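Local coordinates for RabGAP/TBC protein (Chlamydomonas reinhardtii, PDB 4P17) that is of unknown function but is a flagellar member of the RabGAP/TBC family that appears to lack the usual catalytic finger residues, at residues T116-D121 and D129-L134; M200-E205 and I260-A265; N84-G89 and L175-V180. All blocks are in the same frame, centred on the assembly; numbering follows the deposited sequence.

Contact 1: T116-D121 and D129-L134; sequences THTFPD and DGRAAL
T118 and F119 turn two successive backbone carbonyls toward R131, on the first turns of the helix that follows. Segment 116-121 is irregular: T118 is extended, whereas F119 has a positive phi (31°), in the left-handed region, and this change of course presents both oxygens to the same side. Segment 129-134 is regular helix, with A133 N to D129 O at 2.9 Å.

The R131 chain bends at its second torsion (CD turned out of the extended path, chi2 -65°), and its guanidinium group reaches across to the loop. NH2 donates to T118 O at 3.1 Å and to F119 O at 3.0 Å; both bonds are bent. NH1 adds a weak bond to T118 O at 3.4 Å, making that oxygen the shared acceptor of the two terminal nitrogens. The two carbonyls are used differently: the donor is moderately tilted from the plane of the T118 carbonyl but stands well above that of F119 (62° out of it). NH1 also stands at the edge of the F119 ring, while F119 CE2 and L134 CD1 make a looser apolar approach of 4.5 Å. Replacing R131 by alanine removes the guanidinium group and is likely to leave both carbonyls without this donor, so that the turn is held less firmly.

TBC domains carry an IxxDxxR motif with a catalytic arginine; by sequence, H117 appears to occupy that arginine's place, and R131 lies outside the motif. Helix 153-164 packs against the bend: T118 meets T156, F119 meets L160 and L134 meets L162. T118 OG1 is hydrogen-bonded to N155 OD1 and to D114 O, so helix 153-164 and the end of helix 108-114 also hold the loop.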
# COMPACT_ATOMS: atom_id res chain seq x y z
N THR A 116 -6.18 -18.83 2.81
CA THR A 116 -6.34 -19.57 4.03
C THR A 116 -5.34 -19.08 5.08
O THR A 116 -5.27 -19.61 6.18
CB THR A 116 -6.18 -21.06 3.79
OG1 THR A 116 -4.83 -21.33 3.39
CG2 THR A 116 -7.18 -21.52 2.71
N HIS A 117 -4.56 -18.04 4.77
CA HIS A 117 -3.68 -17.51 5.82
C HIS A 117 -3.49 -15.98 5.76
O HIS A 117 -2.83 -15.39 6.63
CB HIS A 117 -2.32 -18.25 5.79
CG HIS A 117 -1.66 -18.31 4.45
ND1 HIS A 117 -1.84 -19.36 3.58
CD2 HIS A 117 -0.77 -17.47 3.86
CE1 HIS A 117 -1.11 -19.16 2.50
NE2 HIS A 117 -0.45 -18.02 2.64
N THR A 118 -4.12 -15.34 4.78
CA THR A 118 -4.22 -13.89 4.78
C THR A 118 -5.46 -13.46 5.57
O THR A 118 -6.38 -14.26 5.75
CB THR A 118 -4.30 -13.33 3.36
OG1 THR A 118 -5.41 -13.94 2.70
CG2 THR A 118 -3.02 -13.63 2.57
N PHE A 119 -5.49 -12.21 6.01
CA PHE A 119 -6.62 -11.64 6.79
C PHE A 119 -7.35 -12.62 7.68
O PHE A 119 -8.55 -12.83 7.52
CB PHE A 119 -7.62 -11.00 5.85
CG PHE A 119 -7.03 -9.94 5.03
CD1 PHE A 119 -6.43 -8.87 5.65
CD2 PHE A 119 -6.99 -10.04 3.65
CE1 PHE A 119 -5.85 -7.89 4.93
CE2 PHE A 119 -6.39 -9.05 2.91
CZ PHE A 119 -5.82 -7.96 3.58
N PRO A 120 -6.64 -13.21 8.63
CA PRO A 120 -7.36 -14.10 9.54
C PRO A 120 -8.43 -13.35 10.32
O PRO A 120 -9.49 -13.91 10.59
CB PRO A 120 -6.26 -14.62 10.46
CG PRO A 120 -5.23 -13.51 10.47
CD PRO A 120 -5.26 -12.94 9.07
N ASP A 121 -8.20 -12.08 10.66
CA ASP A 121 -9.03 -11.45 11.65
C ASP A 121 -9.97 -10.36 11.15
O ASP A 121 -10.82 -9.90 11.91
CB ASP A 121 -8.14 -10.87 12.77
N ASP A 129 -18.29 -14.06 1.78
CA ASP A 129 -18.46 -13.04 0.75
C ASP A 129 -17.17 -12.29 0.48
O ASP A 129 -16.89 -11.94 -0.66
CB ASP A 129 -19.53 -12.02 1.14
CG ASP A 129 -20.96 -12.48 0.83
OD1 ASP A 129 -21.14 -13.61 0.33
OD2 ASP A 129 -21.90 -11.69 1.12
N GLY A 130 -16.42 -11.99 1.54
CA GLY A 130 -15.14 -11.29 1.37
C GLY A 130 -14.08 -12.12 0.65
O GLY A 130 -13.36 -11.61 -0.22
N ARG A 131 -13.96 -13.38 1.02
CA ARG A 131 -13.10 -14.31 0.30
C ARG A 131 -13.52 -14.41 -1.18
O ARG A 131 -12.69 -14.42 -2.08
CB ARG A 131 -13.14 -15.69 0.95
CG ARG A 131 -12.64 -15.72 2.38
CD ARG A 131 -11.16 -15.39 2.47
NE ARG A 131 -10.70 -15.49 3.85
CZ ARG A 131 -9.67 -14.83 4.35
NH1 ARG A 131 -8.95 -14.02 3.59
NH2 ARG A 131 -9.37 -15.00 5.63
N ALA A 132 -14.83 -14.46 -1.42
CA ALA A 132 -15.31 -14.67 -2.81
C ALA A 132 -15.05 -13.45 -3.64
O ALA A 132 -14.61 -13.54 -4.78
CB ALA A 132 -16.76 -15.03 -2.84
N ALA A 133 -15.27 -12.28 -3.05
CA ALA A 133 -15.00 -11.01 -3.72
C ALA A 133 -13.54 -10.86 -4.08
O ALA A 133 -13.19 -10.51 -5.19
CB ALA A 133 -15.44 -9.86 -2.83
N LEU A 134 -12.68 -11.19 -3.13
CA LEU A 134 -11.25 -11.05 -3.34
C LEU A 134 -10.80 -12.01 -4.43
O LEU A 134 -9.99 -11.70 -5.29
CB LEU A 134 -10.55 -11.28 -2.02
CG LEU A 134 -9.03 -11.15 -1.98
CD1 LEU A 134 -8.60 -10.34 -0.77
CD2 LEU A 134 -8.45 -12.50 -1.93

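Contact 2: M200-E205 and I260-A265; sequences MRALDE and ILFRVA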
# COMPACT_ATOMS: atom_id res chain seq x y z
N MET A 200 15.54 -1.61 -4.44
CA MET A 200 16.40 -2.07 -3.35
C MET A 200 17.78 -1.44 -3.47
O MET A 200 18.42 -1.10 -2.48
CB MET A 200 16.49 -3.60 -3.38
CG MET A 200 16.87 -4.25 -2.06
SD MET A 200 15.60 -4.14 -0.78
CE MET A 200 14.36 -5.27 -1.40
N ARG A 201 18.25 -1.27 -4.71
CA ARG A 201 19.46 -0.49 -4.96
C ARG A 201 19.35 0.88 -4.32
O ARG A 201 20.29 1.41 -3.71
CB ARG A 201 19.69 -0.32 -6.47
N ALA A 202 18.18 1.48 -4.48
CA ALA A 202 17.99 2.84 -4.04
C ALA A 202 18.02 2.88 -2.52
O ALA A 202 18.67 3.74 -1.91
CB ALA A 202 16.66 3.39 -4.60
N LEU A 203 17.31 1.95 -1.90
CA LEU A 203 17.23 1.91 -0.45
C LEU A 203 18.62 1.69 0.19
O LEU A 203 18.98 2.34 1.18
CB LEU A 203 16.24 0.81 -0.03
CG LEU A 203 15.98 0.67 1.46
CD1 LEU A 203 15.47 1.99 2.06
CD2 LEU A 203 15.00 -0.46 1.72
N ASP A 204 19.42 0.78 -0.35
CA ASP A 204 20.74 0.53 0.23
C ASP A 204 21.61 1.79 0.08
O ASP A 204 22.37 2.14 0.98
CB ASP A 204 21.41 -0.67 -0.45
CG ASP A 204 22.60 -1.22 0.34
OD1 ASP A 204 22.58 -1.25 1.60
OD2 ASP A 204 23.57 -1.64 -0.32
N GLU A 205 21.48 2.50 -1.03
CA GLU A 205 22.22 3.73 -1.22
C GLU A 205 21.76 4.73 -0.20
O GLU A 205 22.58 5.36 0.49
CB GLU A 205 22.05 4.33 -2.62
CG GLU A 205 22.83 5.63 -2.83
CD GLU A 205 24.33 5.41 -2.83
OE1 GLU A 205 24.78 4.30 -3.19
OE2 GLU A 205 25.07 6.35 -2.46
N ILE A 260 7.83 6.49 -4.09
CA ILE A 260 7.23 6.44 -2.76
C ILE A 260 7.67 5.17 -1.99
O ILE A 260 7.81 5.18 -0.75
CB ILE A 260 5.67 6.50 -2.87
CG1 ILE A 260 5.23 7.83 -3.48
CG2 ILE A 260 4.96 6.27 -1.52
CD1 ILE A 260 5.59 9.06 -2.61
N LEU A 261 7.86 4.07 -2.69
CA LEU A 261 8.18 2.84 -1.97
C LEU A 261 9.51 2.99 -1.25
O LEU A 261 9.58 2.73 -0.05
CB LEU A 261 8.19 1.66 -2.92
CG LEU A 261 6.81 1.39 -3.55
CD1 LEU A 261 6.95 0.20 -4.47
CD2 LEU A 261 5.70 1.18 -2.48
N PHE A 262 10.56 3.46 -1.92
CA PHE A 262 11.83 3.51 -1.22
C PHE A 262 11.85 4.73 -0.29
O PHE A 262 12.54 4.71 0.72
CB PHE A 262 13.04 3.49 -2.18
CG PHE A 262 13.17 4.67 -3.13
CD1 PHE A 262 13.55 5.92 -2.68
CD2 PHE A 262 12.99 4.49 -4.51
CE1 PHE A 262 13.71 6.98 -3.56
CE2 PHE A 262 13.15 5.55 -5.39
CZ PHE A 262 13.53 6.78 -4.93
N ARG A 263 11.07 5.77 -0.57
CA ARG A 263 11.09 6.93 0.33
C ARG A 263 10.46 6.56 1.66
O ARG A 263 10.93 6.98 2.73
CB ARG A 263 10.41 8.14 -0.30
CG ARG A 263 11.30 8.71 -1.38
CD ARG A 263 10.72 9.75 -2.31
NE ARG A 263 11.80 10.23 -3.19
CZ ARG A 263 11.64 10.93 -4.31
NH1 ARG A 263 10.45 11.27 -4.75
NH2 ARG A 263 12.71 11.29 -4.99
N VAL A 264 9.40 5.77 1.61
CA VAL A 264 8.74 5.37 2.85
C VAL A 264 9.62 4.30 3.57
O VAL A 264 9.73 4.27 4.78
CB VAL A 264 7.32 4.86 2.57
CG1 VAL A 264 6.70 4.24 3.83
CG2 VAL A 264 6.47 6.01 2.11
N ALA A 265 10.21 3.41 2.80
CA ALA A 265 11.08 2.40 3.38
C ALA A 265 12.24 3.06 4.14
O ALA A 265 12.55 2.66 5.27
CB ALA A 265 11.58 1.51 2.28
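One face of the F262 ring receives the methyl group of A202 in a CH-pi contact. A202 CB lies 4.1 Å from the centroid of the F262 ring and 21° off the ring normal, so it sits over the face but displaced toward the rim. The displacement is toward CD2 of F262, which A202 CB approaches to 3.8 Å. From segment 200-205 nothing meets the ring edge. The phenyl group gets there through an uncommon helical rotamer, with CG between the backbone N and the carbonyl carbon (chi1 63°), which turns a ring face to the A202 methyl.

The second point of contact is aliphatic. L203, whose CG is anti to its backbone N, sends its branched end toward A265, one helical turn beyond F262. L203 CD1 is 3.9 Å from A265 CB, and L203 CD2 is nearly as close to the same methyl, so the alanine fits against both branches of the leucine. L203 CD1 also passes F262 O at 4.2 Å.

In the all-helical TBC fold these are two helices running in nearly the same direction: the axes of 201-205 and 260-265 approach to 9.4 Å and cross at -30°. The backbones come nearest where L203 CA and F262 CA are 5.7 Å apart, a spacing that the small A202 and A265 side chains help to permit. The two segments exchange no hydrogen bonds; the 183 Å² buried is made by apolar van der Waals contacts and the CH-pi contact. Helix 226-234 borders this seam, its Y233 touching both L203 and F262, and I225 just ahead of that helix packs on L203 as well.

Contact 3: N84-G89 and L175-V180; sequences NKKKAG and LLAALV
K86 lays the aliphatic part of its side chain against A177 and A178, an apolar contact between the short helix 83-88 and the long helix 169-183 of the TBC domain. The evidence is a small but buried interface of 102 Å². Its backbones stay well apart: the nearest alpha carbons, K86 CA and A178 CA, are separated by 7.4 Å, and the lysine bridges that space.

K86 CD meets A178, and CE, the next carbon, meets the preceding alanine, A177. K86 CD rests 3.8 Å from A178 CA and 3.9 Å from A178 CB, while K86 CE reaches 3.8 Å from A177 CB. The chain is first nearly straight, then bends at its last two torsions (chi3 76°, chi4 68°), which lays CE against A177 and carries NZ on to its acidic partners. Because both partners are alanines, the carbon chain can come down onto the backbone of helix 169-183. W174, one turn earlier on that helix, also touches K86, and S81 packs on A178.

The charged end has its partners farther along the same helix, where K86 NZ forms salt bridges with D182 OD2 and E181 OE1. The residue is thus divided chemically, methylenes on alanine and ammonium paired with two carboxylates; this pairing, close to the C-terminal end of helix 169-183, is likely to favour the protonated lysine and offset the local negative charge.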
# COMPACT_ATOMS: atom_id res chain seq x y z
N ASN A 84 -9.59 5.28 -13.74
CA ASN A 84 -10.85 5.75 -14.36
C ASN A 84 -10.71 5.77 -15.87
O ASN A 84 -11.62 5.37 -16.58
CB ASN A 84 -11.24 7.14 -13.86
CG ASN A 84 -11.91 7.12 -12.49
OD1 ASN A 84 -12.51 6.14 -12.10
ND2 ASN A 84 -11.76 8.23 -11.74
N LYS A 85 -9.55 6.23 -16.32
CA LYS A 85 -9.26 6.31 -17.75
C LYS A 85 -9.15 4.92 -18.35
O LYS A 85 -9.58 4.71 -19.47
CB LYS A 85 -7.95 7.07 -18.00
CG LYS A 85 -7.96 8.53 -17.58
CD LYS A 85 -6.57 9.17 -17.73
CE LYS A 85 -5.56 8.64 -16.70
NZ LYS A 85 -4.14 8.73 -17.17
N LYS A 86 -8.58 3.98 -17.61
CA LYS A 86 -8.48 2.61 -18.13
C LYS A 86 -9.85 1.99 -18.20
O LYS A 86 -10.18 1.35 -19.21
CB LYS A 86 -7.55 1.74 -17.27
CG LYS A 86 -6.15 2.29 -17.18
CD LYS A 86 -5.36 1.55 -16.16
CE LYS A 86 -4.94 0.18 -16.69
NZ LYS A 86 -3.96 0.26 -17.80
N LYS A 87 -10.65 2.16 -17.14
CA LYS A 87 -12.00 1.65 -17.13
C LYS A 87 -12.79 2.16 -18.33
O LYS A 87 -13.48 1.40 -19.00
CB LYS A 87 -12.71 2.06 -15.84
CG LYS A 87 -14.03 1.42 -15.67
CD LYS A 87 -14.71 1.92 -14.40
CE LYS A 87 -16.14 1.48 -14.31
NZ LYS A 87 -16.84 2.12 -13.15
N ALA A 88 -12.68 3.45 -18.57
CA ALA A 88 -13.49 4.11 -19.60
C ALA A 88 -13.05 3.70 -21.01
O ALA A 88 -13.80 3.90 -21.96
CB ALA A 88 -13.42 5.61 -19.44
N GLY A 89 -11.85 3.14 -21.12
CA GLY A 89 -11.31 2.69 -22.38
C GLY A 89 -11.65 1.24 -22.69
O GLY A 89 -11.19 0.69 -23.68
N LEU A 175 -8.07 -0.43 -10.24
CA LEU A 175 -6.94 0.15 -9.49
C LEU A 175 -5.73 -0.79 -9.53
O LEU A 175 -4.60 -0.35 -9.67
CB LEU A 175 -7.35 0.49 -8.06
CG LEU A 175 -6.33 1.24 -7.19
CD1 LEU A 175 -6.09 2.70 -7.65
CD2 LEU A 175 -6.83 1.27 -5.75
N LEU A 176 -5.98 -2.09 -9.38
CA LEU A 176 -4.94 -3.09 -9.51
C LEU A 176 -4.31 -3.01 -10.92
O LEU A 176 -3.10 -3.04 -11.08
CB LEU A 176 -5.52 -4.48 -9.23
CG LEU A 176 -4.52 -5.64 -9.33
CD1 LEU A 176 -3.42 -5.54 -8.25
CD2 LEU A 176 -5.25 -6.96 -9.24
N ALA A 177 -5.15 -2.90 -11.96
CA ALA A 177 -4.62 -2.77 -13.32
C ALA A 177 -3.73 -1.53 -13.45
O ALA A 177 -2.60 -1.61 -13.96
CB ALA A 177 -5.77 -2.67 -14.33
N ALA A 178 -4.22 -0.39 -12.97
CA ALA A 178 -3.42 0.83 -13.01
C ALA A 178 -2.08 0.64 -12.30
O ALA A 178 -1.04 1.03 -12.78
CB ALA A 178 -4.19 1.98 -12.42
N LEU A 179 -2.11 -0.04 -11.16
CA LEU A 179 -0.91 -0.24 -10.36
C LEU A 179 0.15 -1.10 -11.04
O LEU A 179 1.32 -0.73 -11.14
CB LEU A 179 -1.33 -0.86 -9.03
CG LEU A 179 -0.23 -1.38 -8.12
CD1 LEU A 179 0.44 -0.19 -7.42
CD2 LEU A 179 -0.78 -2.36 -7.12
N VAL A 180 -0.28 -2.27 -11.49
CA VAL A 180 0.57 -3.23 -12.16
C VAL A 180 1.01 -2.72 -13.51
O VAL A 180 2.18 -2.88 -13.87
CB VAL A 180 -0.16 -4.56 -12.36
CG1 VAL A 180 0.70 -5.56 -13.08
CG2 VAL A 180 -0.59 -5.13 -11.03

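The three contacts are separate: none touches another, and all belong to the TBC domain. Contacts 1 and 2 are farthest apart, with centres 30 Å from each other on opposite sides of the chain's centre. Contact 3 comes nearer to both, its nearest atoms about 8 Å from contact 1 and about 7 Å from contact 2. In sequence, both segments of contact 1 fall between those of contact 3, whereas contact 2 joins later helices, beginning with helix 201-210 directly after helix 169-183. If H117 marks the catalytic-arginine position, contact 1 is the one beside the presumed Rab-facing site.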